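Local atomic coordinates of adenylate cyclase-like protein (PDB entry 4QO6), a protein that forms part of the inner-membrane ring of the chlamydial type III secretion system, this chain being three small domains of its periplasmic region. Residues G146-S151 against R180-E185; A154-S159 against G169-K174; H13-V18 against F27-N32; G34-I39 against Y53-L58. All coordinates share one frame; numbering follows the deposited sequence.

Contacts 3 and 4 come first along the chain, contacts 1 and 2 last, and the two pairs lie on opposite sides of the chain's centre. Contacts 3 and 4 have centres about 7 Å apart and share one sheet, in which strands 26-30 and 35-39 are antiparallel neighbours. Contact 2 is nested inside the loop closed by contact 1, their centres about 10 Å apart, and both fall within the BON domain. Between contacts 2 and 3 the centres are about 68 Å apart, with nearest atoms about 49 Å away. Each pair is local to one end domain, and the domain whose sheet holds strands 92-95, 100-107 and 130-136 separates them in an extended periplasmic array.

Contact 1: residues G146-S151 against R180-E185; sequences GHLVQS and RTVVQE
No ring, amide or carboxylate presents a face or an edge where Val182 meets Leu148 and Ser151; the contact is made by aliphatic carbons and one hydroxyl. Val182 points from helix 176-187 toward the last turn of helix 137-150 and divides its two methyls between two partners. CG1 lies anti to the backbone N (chi1 167°) and reaches CD2 of Leu148 at 3.9 Å. The other branch, CG2, turns to Ser151, with Ser151 OG 3.4 Å and Ser151 CB 3.6 Å from Val182 CG2. The hydroxyl therefore rests against a methyl group, a van der Waals contact and not a polar one. Leu148 enters with one branch only: its CD2 faces the valine, whereas CD1 packs on the backbone carbonyl of Val156 in contact 2. Ser151 is positioned by the helix itself, since its N donates to His147 O at 3.2 Å. No hydrogen bond joins the two segments, and their nearest CA atoms, those of Ser151 and Val182, are 7.2 Å apart. The contact thus joins the two helices of the alpha-beta-beta-alpha-beta BON domain by a valine packed against a leucine methyl and a serine side chain. Leu186, about one turn beyond Val182, continues the seam along helix 176-187 by touching Leu148. Phe153, in the loop leading to strand 157-161, touches Val182.

Contact 2: residues A154-S159 against G169-K174; sequences ANVHVS and GYINNK
Ile171 and Val156 meet through a single pair of methyls. Followed outward from CB, the isoleucine forks at once: its short branch, CG2, lies anti to the carbonyl carbon and comes to 3.9 Å from CG2 of Val156. The long branch starts from CG1, which is set between the backbone N and the carbonyl carbon (chi1 61°), and runs to CD1 away from segment 154-159. Phe179 of helix 176-187 and Leu201 of strand 194-202 also touch this side chain. Val156 mirrors the choice of branch, since its CG2 is likewise anti to its own carbonyl carbon, and its side chain is further touched by Phe179 and Val199.

These residues lie at the open end of the beta hairpin formed by strands 157-161 and 164-172 in the BON domain. Backbone hydrogen bonds pair His157 with Thr168 and Ser159 with Val166 in antiparallel fashion. In this register Val156 stands opposite Gly169, a non-hydrogen-bonded pair whose CA atoms are 4.8 Å apart. The next step would set Asn155 against Tyr170, and here a water stands in for the direct bond: it donates to Asn155 O at 2.9 Å and accepts from Tyr170 N at 3.2 Å. The strands are thus already parting at this point. Asn155, with a positive phi of 77°, turns the chain here, while the other strand keeps its course, Gly169 and Ile171 being bonded to Val200 and Ile171 also to Leu202 of strand 194-202.

Contact 3: residues H13-V18 against F27-N32; sequences HDIEHV and FTFNKN
Two first torsions bring Ile15 over the ring of Phe27. In the isoleucine CG2 is anti to the backbone N, while CG1 lies anti to the carbonyl carbon, beside the backbone N (chi1 -58°), which sends the two branches to different targets. In Phe27, CG sits between the backbone N and the carbonyl carbon (chi1 70°), and the ring turns one face to the helix. Ile15 CG2 stands almost exactly on the ring axis, 3.8 Å from the centroid of Phe27 and 1° off the normal. This is a centred CH-pi contact, in which the methyl is nearly equidistant from all six ring carbons. The longer branch reaches past the rim: Ile15 CD1 is 4.0 Å from Phe27 CE2. The same methyl is 4.0 Å from CB of Phe29, so it touches both phenylalanines. Ile15 and Phe29 approach at about a right angle, and the tip of the one meets the root of the other.

Phe27 and Phe29 both point toward the helix and Thr28 away, the alternation of an extended strand. Beyond them the strand runs into an Asx turn at Asn30, in a poorly ordered loop.

The contact packs helix 10-19 on one face of the four-stranded mixed sheet that holds strands 26-30 and 35-39, in the CdsD PD1 domain. Ile19 of the same helix also touches Phe27, and Leu11 touches Phe29. Leu36 and Leu38 on the adjacent strand 35-39 adjoin Phe27, and Phe60 in a loop lies against Ile15.

Contact 4: residues G34-I39 against Y53-L58; sequences GQLFLI and YKVDAL
Val55 is the residue of helix 45-56 that touches Leu36 and Leu38. Before it, Tyr53 O accepts from Ala57 N at 3.2 Å, a bond of the helix end that carries Val55. Val55 points toward the strand, and CD2 of Leu36 comes up to its branch point: Leu36 CD2 lies 3.7 Å from Val55 CB and 4.0 Å from each of the valine methyls CG1 and CG2. The leucine methyl lies against the CB-H side of the valine. Its reach follows from Leu36 CG being anti to the backbone N (chi1 -171°), and the two side chains meet at about a right angle. A looser touch links Val55 CG2 to Leu38 CD1 at 4.3 Å.

This is helix-on-sheet packing in the CdsD PD1 domain, whose helix and strand order, apart from short strand 41-42, is consistent with the alpha-beta-beta-alpha-beta fold of the BON clan. Alternate residues of strand 35-39 face the helix, and Val18 of helix 10-19 and Val64 of strand 63-70 flank Val55. The strand opens with a G1 beta bulge, Gly34 and Gln35 both facing Asn30. Finally, Leu58 N donates to Val55 O at 3.0 Å, and the leucine side chain again starts toward the strand.

Contact 1: residues G146-S151 against R180-E185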
loop_
_atom_site.group_PDB
_atom_site.type_symbol
_atom_site.label_atom_id
_atom_site.label_comp_id
_atom_site.label_asym_id
_atom_site.label_seq_id
_atom_site.Cartn_x
_atom_site.Cartn_y
_atom_site.Cartn_z
ATOM N N GLY A 146 -6.413 13.250 17.834
ATOM C CA GLY A 146 -6.093 14.672 17.713
ATOM C C GLY A 146 -7.121 15.514 16.953
ATOM O O GLY A 146 -7.395 16.647 17.357
ATOM N N HIS A 147 -7.692 15.014 15.866
ATOM C CA HIS A 147 -8.816 15.692 15.209
ATOM C C HIS A 147 -10.048 15.844 16.139
ATOM O O HIS A 147 -10.724 16.852 16.134
ATOM C CB HIS A 147 -9.260 14.915 13.982
ATOM C CG HIS A 147 -8.282 14.956 12.854
ATOM N ND1 HIS A 147 -7.251 14.044 12.726
ATOM C CD2 HIS A 147 -8.185 15.792 11.791
ATOM C CE1 HIS A 147 -6.555 14.334 11.640
ATOM N NE2 HIS A 147 -7.094 15.393 11.061
ATOM N N LEU A 148 -10.344 14.825 16.941
ATOM C CA LEU A 148 -11.525 14.910 17.791
ATOM C C LEU A 148 -11.307 15.976 18.907
ATOM O O LEU A 148 -12.177 16.760 19.187
ATOM C CB LEU A 148 -11.872 13.554 18.428
ATOM C CG LEU A 148 -12.354 12.474 17.456
ATOM C CD1 LEU A 148 -12.316 11.115 18.168
ATOM C CD2 LEU A 148 -13.729 12.811 16.899
ATOM N N VAL A 149 -10.128 15.973 19.501
ATOM C CA VAL A 149 -9.746 16.960 20.474
ATOM C C VAL A 149 -9.728 18.377 19.877
ATOM O O VAL A 149 -10.307 19.282 20.448
ATOM C CB VAL A 149 -8.382 16.653 21.068
ATOM C CG1 VAL A 149 -8.008 17.739 22.060
ATOM C CG2 VAL A 149 -8.394 15.301 21.752
ATOM N N GLN A 150 -9.102 18.567 18.720
ATOM C CA GLN A 150 -9.121 19.879 18.065
ATOM C C GLN A 150 -10.562 20.452 17.974
ATOM O O GLN A 150 -10.822 21.658 18.183
ATOM C CB GLN A 150 -8.529 19.783 16.652
ATOM C CG GLN A 150 -8.656 21.045 15.829
ATOM C CD GLN A 150 -7.731 21.072 14.628
ATOM O OE1 GLN A 150 -6.843 21.925 14.552
ATOM N NE2 GLN A 150 -7.947 20.164 13.674
ATOM N N SER A 151 -11.485 19.570 17.640
ATOM C CA SER A 151 -12.820 19.954 17.282
ATOM C C SER A 151 -13.778 20.139 18.476
ATOM O O SER A 151 -14.883 20.570 18.274
ATOM C CB SER A 151 -13.381 18.934 16.306
ATOM O OG SER A 151 -13.168 19.382 14.977
ATOM N N ARG A 180 -21.390 15.494 12.879
ATOM C CA ARG A 180 -21.551 14.962 11.522
ATOM C C ARG A 180 -20.460 15.472 10.572
ATOM O O ARG A 180 -19.957 14.749 9.722
ATOM C CB ARG A 180 -22.912 15.403 11.008
ATOM C CG ARG A 180 -23.297 14.900 9.628
ATOM C CD ARG A 180 -24.818 14.837 9.464
ATOM N NE ARG A 180 -25.480 14.190 10.621
ATOM C CZ ARG A 180 -26.360 14.763 11.455
ATOM N NH1 ARG A 180 -26.749 16.024 11.291
ATOM N NH2 ARG A 180 -26.868 14.062 12.468
ATOM N N THR A 181 -20.124 16.745 10.720
ATOM C CA THR A 181 -19.062 17.385 9.949
ATOM C C THR A 181 -17.698 16.812 10.350
ATOM O O THR A 181 -16.915 16.412 9.494
ATOM C CB THR A 181 -19.144 18.925 10.147
ATOM O OG1 THR A 181 -20.330 19.390 9.490
ATOM C CG2 THR A 181 -17.925 19.672 9.601
ATOM N N VAL A 182 -17.426 16.752 11.651
ATOM C CA VAL A 182 -16.200 16.164 12.126
ATOM C C VAL A 182 -16.040 14.711 11.646
ATOM O O VAL A 182 -14.920 14.282 11.323
ATOM C CB VAL A 182 -16.119 16.217 13.650
ATOM C CG1 VAL A 182 -15.007 15.327 14.187
ATOM C CG2 VAL A 182 -15.916 17.653 14.095
ATOM N N VAL A 183 -17.130 13.955 11.603
ATOM C CA VAL A 183 -17.044 12.583 11.115
ATOM C C VAL A 183 -16.723 12.521 9.617
ATOM O O VAL A 183 -15.916 11.710 9.216
ATOM C CB VAL A 183 -18.283 11.759 11.497
ATOM C CG1 VAL A 183 -18.333 10.431 10.753
ATOM C CG2 VAL A 183 -18.268 11.509 13.008
ATOM N N GLN A 184 -17.333 13.366 8.793
ATOM C CA GLN A 184 -16.981 13.418 7.364
ATOM C C GLN A 184 -15.476 13.562 7.168
ATOM O O GLN A 184 -14.865 12.848 6.380
ATOM C CB GLN A 184 -17.683 14.586 6.664
ATOM C CG GLN A 184 -19.123 14.296 6.308
ATOM C CD GLN A 184 -19.246 13.013 5.509
ATOM O OE1 GLN A 184 -18.485 12.785 4.559
ATOM N NE2 GLN A 184 -20.185 12.155 5.900
ATOM N N GLU A 185 -14.892 14.480 7.919
ATOM C CA GLU A 185 -13.483 14.813 7.803
ATOM C C GLU A 185 -12.560 13.674 8.269
ATOM O O GLU A 185 -11.490 13.475 7.686
ATOM C CB GLU A 185 -13.196 16.120 8.571
ATOM C CG GLU A 185 -13.945 17.333 8.007
ATOM C CD GLU A 185 -13.891 18.581 8.893
ATOM O OE1 GLU A 185 -13.251 18.566 9.975
ATOM O OE2 GLU A 185 -14.507 19.596 8.488
#

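Contact 2: residues A154-S159 against G169-K174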
loop_
_atom_site.group_PDB
_atom_site.type_symbol
_atom_site.label_atom_id
_atom_site.label_comp_id
_atom_site.label_asym_id
_atom_site.label_seq_id
_atom_site.Cartn_x
_atom_site.Cartn_y
_atom_site.Cartn_z
ATOM N N ALA A 154 -13.344 15.539 22.930
ATOM C CA ALA A 154 -12.346 14.742 23.636
ATOM C C ALA A 154 -12.624 13.567 24.627
ATOM O O ALA A 154 -11.693 12.791 24.774
ATOM C CB ALA A 154 -11.379 15.708 24.330
ATOM N N ASN A 155 -13.743 13.307 25.328
ATOM C CA ASN A 155 -15.148 13.298 24.937
ATOM C C ASN A 155 -15.434 11.958 24.133
ATOM O O ASN A 155 -15.665 10.901 24.742
ATOM C CB ASN A 155 -15.548 14.606 24.252
ATOM C CG ASN A 155 -17.028 14.867 24.300
ATOM O OD1 ASN A 155 -17.793 14.079 24.854
ATOM N ND2 ASN A 155 -17.455 15.978 23.690
ATOM N N VAL A 156 -15.370 11.997 22.803
ATOM C CA VAL A 156 -15.477 10.815 21.935
ATOM C C VAL A 156 -14.163 10.049 21.789
ATOM O O VAL A 156 -13.079 10.651 21.560
ATOM C CB VAL A 156 -15.925 11.247 20.546
ATOM C CG1 VAL A 156 -16.025 10.067 19.570
ATOM C CG2 VAL A 156 -17.236 11.992 20.673
ATOM N N HIS A 157 -14.271 8.724 21.906
ATOM C CA HIS A 157 -13.126 7.830 21.904
ATOM C C HIS A 157 -13.068 7.065 20.610
ATOM O O HIS A 157 -14.079 6.822 20.001
ATOM C CB HIS A 157 -13.176 6.907 23.114
ATOM C CG HIS A 157 -12.949 7.638 24.398
ATOM N ND1 HIS A 157 -13.882 8.504 24.937
ATOM C CD2 HIS A 157 -11.867 7.702 25.209
ATOM C CE1 HIS A 157 -13.397 9.035 26.048
ATOM N NE2 HIS A 157 -12.173 8.568 26.230
ATOM N N VAL A 158 -11.873 6.707 20.164
ATOM C CA VAL A 158 -11.743 6.033 18.867
ATOM C C VAL A 158 -10.858 4.791 18.963
ATOM O O VAL A 158 -9.883 4.764 19.719
ATOM C CB VAL A 158 -11.246 7.004 17.777
ATOM C CG1 VAL A 158 -9.848 7.530 18.095
ATOM C CG2 VAL A 158 -11.273 6.337 16.422
ATOM N N SER A 159 -11.257 3.731 18.265
ATOM C CA SER A 159 -10.335 2.632 17.969
ATOM C C SER A 159 -10.166 2.489 16.467
ATOM O O SER A 159 -11.023 2.885 15.679
ATOM C CB SER A 159 -10.763 1.311 18.618
ATOM O OG SER A 159 -11.882 0.748 17.976
ATOM N N GLY A 169 -18.943 6.933 22.798
ATOM C CA GLY A 169 -18.963 8.022 23.753
ATOM C C GLY A 169 -20.293 8.689 23.668
ATOM O O GLY A 169 -21.275 8.088 23.200
ATOM N N TYR A 170 -20.319 9.938 24.124
ATOM C CA TYR A 170 -21.559 10.716 24.233
ATOM C C TYR A 170 -21.352 12.141 23.734
ATOM O O TYR A 170 -20.335 12.707 23.996
ATOM C CB TYR A 170 -21.993 10.785 25.690
ATOM C CG TYR A 170 -22.243 9.469 26.376
ATOM C CD1 TYR A 170 -23.498 8.864 26.335
ATOM C CD2 TYR A 170 -21.259 8.880 27.123
ATOM C CE1 TYR A 170 -23.746 7.671 26.990
ATOM C CE2 TYR A 170 -21.476 7.686 27.776
ATOM C CZ TYR A 170 -22.711 7.081 27.720
ATOM O OH TYR A 170 -22.883 5.887 28.383
ATOM N N ILE A 171 -22.299 12.699 23.007
ATOM C CA ILE A 171 -22.273 14.134 22.663
ATOM C C ILE A 171 -23.549 14.874 23.103
ATOM O O ILE A 171 -24.619 14.256 23.260
ATOM C CB ILE A 171 -22.034 14.428 21.162
ATOM C CG1 ILE A 171 -23.126 13.844 20.281
ATOM C CG2 ILE A 171 -20.652 13.973 20.733
ATOM C CD1 ILE A 171 -23.172 14.438 18.891
ATOM N N ASN A 172 -23.397 16.192 23.268
ATOM C CA ASN A 172 -24.453 17.116 23.672
ATOM C C ASN A 172 -25.380 17.265 22.492
ATOM O O ASN A 172 -24.881 17.377 21.389
ATOM C CB ASN A 172 -23.789 18.461 24.012
ATOM C CG ASN A 172 -24.740 19.466 24.617
ATOM O OD1 ASN A 172 -25.614 20.005 23.935
ATOM N ND2 ASN A 172 -24.549 19.752 25.898
ATOM N N ASN A 173 -26.697 17.304 22.710
ATOM C CA ASN A 173 -27.653 17.281 21.570
ATOM C C ASN A 173 -27.484 18.447 20.612
ATOM O O ASN A 173 -27.560 18.277 19.397
ATOM C CB ASN A 173 -29.115 17.255 22.020
ATOM C CG ASN A 173 -30.028 16.597 20.991
ATOM O OD1 ASN A 173 -30.561 17.257 20.100
ATOM N ND2 ASN A 173 -30.201 15.291 21.108
ATOM N N LYS A 174 -27.232 19.624 21.168
ATOM C CA LYS A 174 -26.870 20.779 20.362
ATOM C C LYS A 174 -25.824 20.437 19.300
ATOM O O LYS A 174 -25.951 20.895 18.168
ATOM C CB LYS A 174 -26.354 21.917 21.252
ATOM C CG LYS A 174 -27.441 22.549 22.119
ATOM C CD LYS A 174 -26.913 23.575 23.119
ATOM C CE LYS A 174 -26.484 22.965 24.457
ATOM N NZ LYS A 174 -25.021 22.695 24.524
HETATM O O HOH W 1 -17.940 10.125 26.296
#

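Contact 3: residues H13-V18 against F27-N32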
loop_
_atom_site.group_PDB
_atom_site.type_symbol
_atom_site.label_atom_id
_atom_site.label_comp_id
_atom_site.label_asym_id
_atom_site.label_seq_id
_atom_site.Cartn_x
_atom_site.Cartn_y
_atom_site.Cartn_z
ATOM N N HIS A 13 20.807 1.323 -33.123
ATOM C CA HIS A 13 19.452 1.785 -33.304
ATOM C C HIS A 13 18.434 0.629 -33.360
ATOM O O HIS A 13 17.345 0.743 -32.795
ATOM C CB HIS A 13 19.367 2.720 -34.527
ATOM C CG HIS A 13 19.873 4.102 -34.252
ATOM N ND1 HIS A 13 21.177 4.482 -34.486
ATOM C CD2 HIS A 13 19.254 5.190 -33.731
ATOM C CE1 HIS A 13 21.340 5.744 -34.126
ATOM N NE2 HIS A 13 20.187 6.199 -33.670
ATOM N N ASP A 14 18.783 -0.472 -34.015
ATOM C CA ASP A 14 17.920 -1.646 -34.058
ATOM C C ASP A 14 17.703 -2.300 -32.652
ATOM O O ASP A 14 16.585 -2.620 -32.282
ATOM C CB ASP A 14 18.513 -2.726 -35.041
ATOM C CG ASP A 14 18.359 -2.360 -36.560
ATOM O OD1 ASP A 14 17.929 -1.228 -36.904
ATOM O OD2 ASP A 14 18.661 -3.233 -37.401
ATOM N N ILE A 15 18.770 -2.550 -31.892
ATOM C CA ILE A 15 18.615 -3.014 -30.503
ATOM C C ILE A 15 17.779 -2.034 -29.640
ATOM O O ILE A 15 16.816 -2.444 -28.991
ATOM C CB ILE A 15 19.984 -3.256 -29.807
ATOM C CG1 ILE A 15 20.820 -4.289 -30.577
ATOM C CG2 ILE A 15 19.767 -3.780 -28.381
ATOM C CD1 ILE A 15 22.287 -4.218 -30.205
ATOM N N GLU A 16 18.098 -0.756 -29.694
ATOM C CA GLU A 16 17.297 0.254 -28.962
ATOM C C GLU A 16 15.816 0.254 -29.293
ATOM O O GLU A 16 14.985 0.492 -28.404
ATOM C CB GLU A 16 17.827 1.674 -29.186
ATOM C CG GLU A 16 19.126 1.945 -28.462
ATOM C CD GLU A 16 19.756 3.286 -28.819
ATOM O OE1 GLU A 16 19.146 4.117 -29.556
ATOM O OE2 GLU A 16 20.897 3.488 -28.366
ATOM N N HIS A 17 15.477 0.019 -30.564
ATOM C CA HIS A 17 14.062 0.068 -30.982
ATOM C C HIS A 17 13.299 -1.017 -30.201
ATOM O O HIS A 17 12.147 -0.873 -29.784
ATOM C CB HIS A 17 13.951 -0.154 -32.496
ATOM C CG HIS A 17 12.547 -0.336 -32.982
ATOM N ND1 HIS A 17 11.664 0.718 -33.111
ATOM C CD2 HIS A 17 11.887 -1.441 -33.412
ATOM C CE1 HIS A 17 10.505 0.263 -33.556
ATOM N NE2 HIS A 17 10.618 -1.042 -33.762
ATOM N N VAL A 18 13.979 -2.121 -29.996
ATOM C CA VAL A 18 13.424 -3.197 -29.214
ATOM C C VAL A 18 13.459 -2.786 -27.740
ATOM O O VAL A 18 12.418 -2.625 -27.114
ATOM C CB VAL A 18 14.164 -4.498 -29.467
ATOM C CG1 VAL A 18 13.486 -5.628 -28.724
ATOM C CG2 VAL A 18 14.169 -4.871 -30.940
ATOM N N PHE A 27 21.653 -3.273 -21.955
ATOM C CA PHE A 27 22.404 -4.319 -22.713
ATOM C C PHE A 27 23.850 -3.966 -22.982
ATOM O O PHE A 27 24.232 -2.817 -22.932
ATOM C CB PHE A 27 21.776 -4.518 -24.122
ATOM C CG PHE A 27 22.001 -3.341 -25.048
ATOM C CD1 PHE A 27 21.229 -2.211 -24.940
ATOM C CD2 PHE A 27 23.003 -3.365 -26.019
ATOM C CE1 PHE A 27 21.393 -1.093 -25.813
ATOM C CE2 PHE A 27 23.199 -2.254 -26.884
ATOM C CZ PHE A 27 22.400 -1.119 -26.771
ATOM N N THR A 28 24.586 -4.960 -23.440
ATOM C CA THR A 28 25.891 -4.779 -24.054
ATOM C C THR A 28 25.897 -5.786 -25.172
ATOM O O THR A 28 25.300 -6.837 -25.036
ATOM C CB THR A 28 27.102 -5.040 -23.077
ATOM O OG1 THR A 28 27.089 -6.395 -22.608
ATOM C CG2 THR A 28 27.014 -4.106 -21.853
ATOM N N PHE A 29 26.490 -5.409 -26.306
ATOM C CA PHE A 29 26.487 -6.246 -27.503
ATOM C C PHE A 29 27.933 -6.392 -27.906
ATOM O O PHE A 29 28.617 -5.398 -28.151
ATOM C CB PHE A 29 25.675 -5.635 -28.674
ATOM C CG PHE A 29 25.809 -6.423 -29.969
ATOM C CD1 PHE A 29 25.269 -7.705 -30.076
ATOM C CD2 PHE A 29 26.511 -5.910 -31.056
ATOM C CE1 PHE A 29 25.426 -8.458 -31.236
ATOM C CE2 PHE A 29 26.671 -6.660 -32.235
ATOM C CZ PHE A 29 26.123 -7.928 -32.314
ATOM N N ASN A 30 28.386 -7.637 -27.927
ATOM C CA ASN A 30 29.755 -7.971 -28.268
ATOM C C ASN A 30 29.852 -8.394 -29.725
ATOM O O ASN A 30 29.673 -9.554 -30.042
ATOM C CB ASN A 30 30.253 -9.095 -27.364
ATOM C CG ASN A 30 31.664 -9.547 -27.704
ATOM O OD1 ASN A 30 32.307 -9.033 -28.625
ATOM N ND2 ASN A 30 32.140 -10.532 -26.965
ATOM N N LYS A 31 30.136 -7.424 -30.581
ATOM C CA LYS A 31 30.350 -7.606 -32.029
ATOM C C LYS A 31 31.327 -8.694 -32.524
ATOM O O LYS A 31 31.211 -9.122 -33.663
ATOM C CB LYS A 31 30.814 -6.281 -32.602
ATOM C CG LYS A 31 30.742 -6.191 -34.104
ATOM C CD LYS A 31 30.686 -4.737 -34.549
ATOM C CE LYS A 31 31.705 -3.853 -33.823
ATOM N NZ LYS A 31 33.087 -4.417 -33.734
ATOM N N ASN A 32 32.278 -9.112 -31.682
ATOM C CA ASN A 32 33.173 -10.247 -31.984
ATOM C C ASN A 32 32.477 -11.606 -32.058
ATOM O O ASN A 32 32.840 -12.448 -32.877
ATOM C CB ASN A 32 34.299 -10.366 -30.943
ATOM C CG ASN A 32 35.116 -9.089 -30.793
ATOM O OD1 ASN A 32 35.456 -8.687 -29.672
ATOM N ND2 ASN A 32 35.437 -8.443 -31.915
#

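Contact 4: residues G34-I39 against Y53-L58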
loop_
_atom_site.group_PDB
_atom_site.type_symbol
_atom_site.label_atom_id
_atom_site.label_comp_id
_atom_site.label_asym_id
_atom_site.label_seq_id
_atom_site.Cartn_x
_atom_site.Cartn_y
_atom_site.Cartn_z
ATOM N N GLY A 34 28.764 -11.771 -31.714
ATOM C CA GLY A 34 27.326 -11.549 -31.921
ATOM C C GLY A 34 26.418 -11.736 -30.702
ATOM O O GLY A 34 25.208 -11.880 -30.851
ATOM N N GLN A 35 27.009 -11.716 -29.513
ATOM C CA GLN A 35 26.296 -11.989 -28.283
ATOM C C GLN A 35 25.669 -10.735 -27.679
ATOM O O GLN A 35 26.349 -9.715 -27.493
ATOM C CB GLN A 35 27.232 -12.610 -27.239
ATOM C CG GLN A 35 26.546 -12.735 -25.887
ATOM C CD GLN A 35 27.044 -13.915 -25.095
ATOM O OE1 GLN A 35 27.956 -13.795 -24.280
ATOM N NE2 GLN A 35 26.452 -15.073 -25.346
ATOM N N LEU A 36 24.384 -10.826 -27.364
ATOM C CA LEU A 36 23.687 -9.762 -26.626
ATOM C C LEU A 36 23.533 -10.172 -25.174
ATOM O O LEU A 36 23.000 -11.233 -24.862
ATOM C CB LEU A 36 22.318 -9.493 -27.241
ATOM C CG LEU A 36 21.502 -8.289 -26.765
ATOM C CD1 LEU A 36 22.076 -6.961 -27.156
ATOM C CD2 LEU A 36 20.091 -8.363 -27.304
ATOM N N PHE A 37 23.987 -9.324 -24.277
ATOM C CA PHE A 37 23.747 -9.527 -22.866
ATOM C C PHE A 37 22.668 -8.547 -22.409
ATOM O O PHE A 37 22.837 -7.355 -22.551
ATOM C CB PHE A 37 25.063 -9.276 -22.144
ATOM C CG PHE A 37 24.973 -9.267 -20.645
ATOM C CD1 PHE A 37 24.763 -8.110 -19.974
ATOM C CD2 PHE A 37 25.226 -10.391 -19.924
ATOM C CE1 PHE A 37 24.739 -8.069 -18.585
ATOM C CE2 PHE A 37 25.225 -10.373 -18.530
ATOM C CZ PHE A 37 24.963 -9.202 -17.859
ATOM N N LEU A 38 21.561 -9.049 -21.876
ATOM C CA LEU A 38 20.472 -8.231 -21.367
ATOM C C LEU A 38 20.364 -8.285 -19.835
ATOM O O LEU A 38 20.383 -9.392 -19.252
ATOM C CB LEU A 38 19.168 -8.807 -21.868
ATOM C CG LEU A 38 18.906 -8.735 -23.369
ATOM C CD1 LEU A 38 17.556 -9.351 -23.715
ATOM C CD2 LEU A 38 18.970 -7.265 -23.790
ATOM N N ILE A 39 20.123 -7.121 -19.233
ATOM C CA ILE A 39 19.817 -7.012 -17.810
ATOM C C ILE A 39 18.664 -6.050 -17.550
ATOM O O ILE A 39 18.324 -5.241 -18.424
ATOM C CB ILE A 39 21.115 -6.642 -17.013
ATOM C CG1 ILE A 39 20.958 -6.946 -15.520
ATOM C CG2 ILE A 39 21.530 -5.193 -17.147
ATOM C CD1 ILE A 39 22.288 -6.926 -14.779
ATOM N N TYR A 53 12.280 -12.858 -27.803
ATOM C CA TYR A 53 12.032 -13.268 -29.172
ATOM C C TYR A 53 12.194 -12.140 -30.182
ATOM O O TYR A 53 12.558 -12.420 -31.322
ATOM C CB TYR A 53 10.681 -13.993 -29.314
ATOM C CG TYR A 53 10.913 -15.453 -29.015
ATOM C CD1 TYR A 53 11.165 -15.881 -27.701
ATOM C CD2 TYR A 53 10.970 -16.410 -30.045
ATOM C CE1 TYR A 53 11.433 -17.203 -27.415
ATOM C CE2 TYR A 53 11.228 -17.749 -29.761
ATOM C CZ TYR A 53 11.458 -18.127 -28.443
ATOM O OH TYR A 53 11.707 -19.433 -28.135
ATOM N N LYS A 54 11.916 -10.901 -29.779
ATOM C CA LYS A 54 12.212 -9.753 -30.628
ATOM C C LYS A 54 13.673 -9.489 -30.787
ATOM O O LYS A 54 14.084 -9.143 -31.868
ATOM C CB LYS A 54 11.539 -8.506 -30.154
ATOM C CG LYS A 54 10.026 -8.577 -30.225
ATOM C CD LYS A 54 9.453 -7.254 -29.735
ATOM C CE LYS A 54 8.010 -7.057 -30.162
ATOM N NZ LYS A 54 7.550 -5.759 -29.601
ATOM N N VAL A 55 14.488 -9.631 -29.741
ATOM C CA VAL A 55 15.927 -9.389 -29.943
ATOM C C VAL A 55 16.544 -10.551 -30.738
ATOM O O VAL A 55 17.389 -10.350 -31.596
ATOM C CB VAL A 55 16.731 -9.162 -28.642
ATOM C CG1 VAL A 55 16.162 -7.997 -27.869
ATOM C CG2 VAL A 55 16.740 -10.405 -27.797
ATOM N N ASP A 56 16.110 -11.761 -30.455
ATOM C CA ASP A 56 16.600 -12.900 -31.194
ATOM C C ASP A 56 16.391 -12.740 -32.704
ATOM O O ASP A 56 17.305 -13.037 -33.466
ATOM C CB ASP A 56 15.943 -14.189 -30.707
ATOM C CG ASP A 56 16.797 -15.404 -30.993
ATOM O OD1 ASP A 56 18.007 -15.343 -30.633
ATOM O OD2 ASP A 56 16.264 -16.389 -31.567
ATOM N N ALA A 57 15.196 -12.277 -33.112
ATOM C CA ALA A 57 14.870 -11.943 -34.520
ATOM C C ALA A 57 15.872 -11.020 -35.214
ATOM O O ALA A 57 15.853 -10.926 -36.443
ATOM C CB ALA A 57 13.504 -11.264 -34.611
ATOM N N LEU A 58 16.659 -10.260 -34.453
ATOM C CA LEU A 58 17.607 -9.363 -35.058
ATOM C C LEU A 58 18.660 -10.263 -35.687
ATOM O O LEU A 58 19.183 -11.156 -35.029
ATOM C CB LEU A 58 18.197 -8.409 -34.040
ATOM C CG LEU A 58 17.206 -7.518 -33.337
ATOM C CD1 LEU A 58 17.859 -6.853 -32.147
ATOM C CD2 LEU A 58 16.666 -6.462 -34.293
#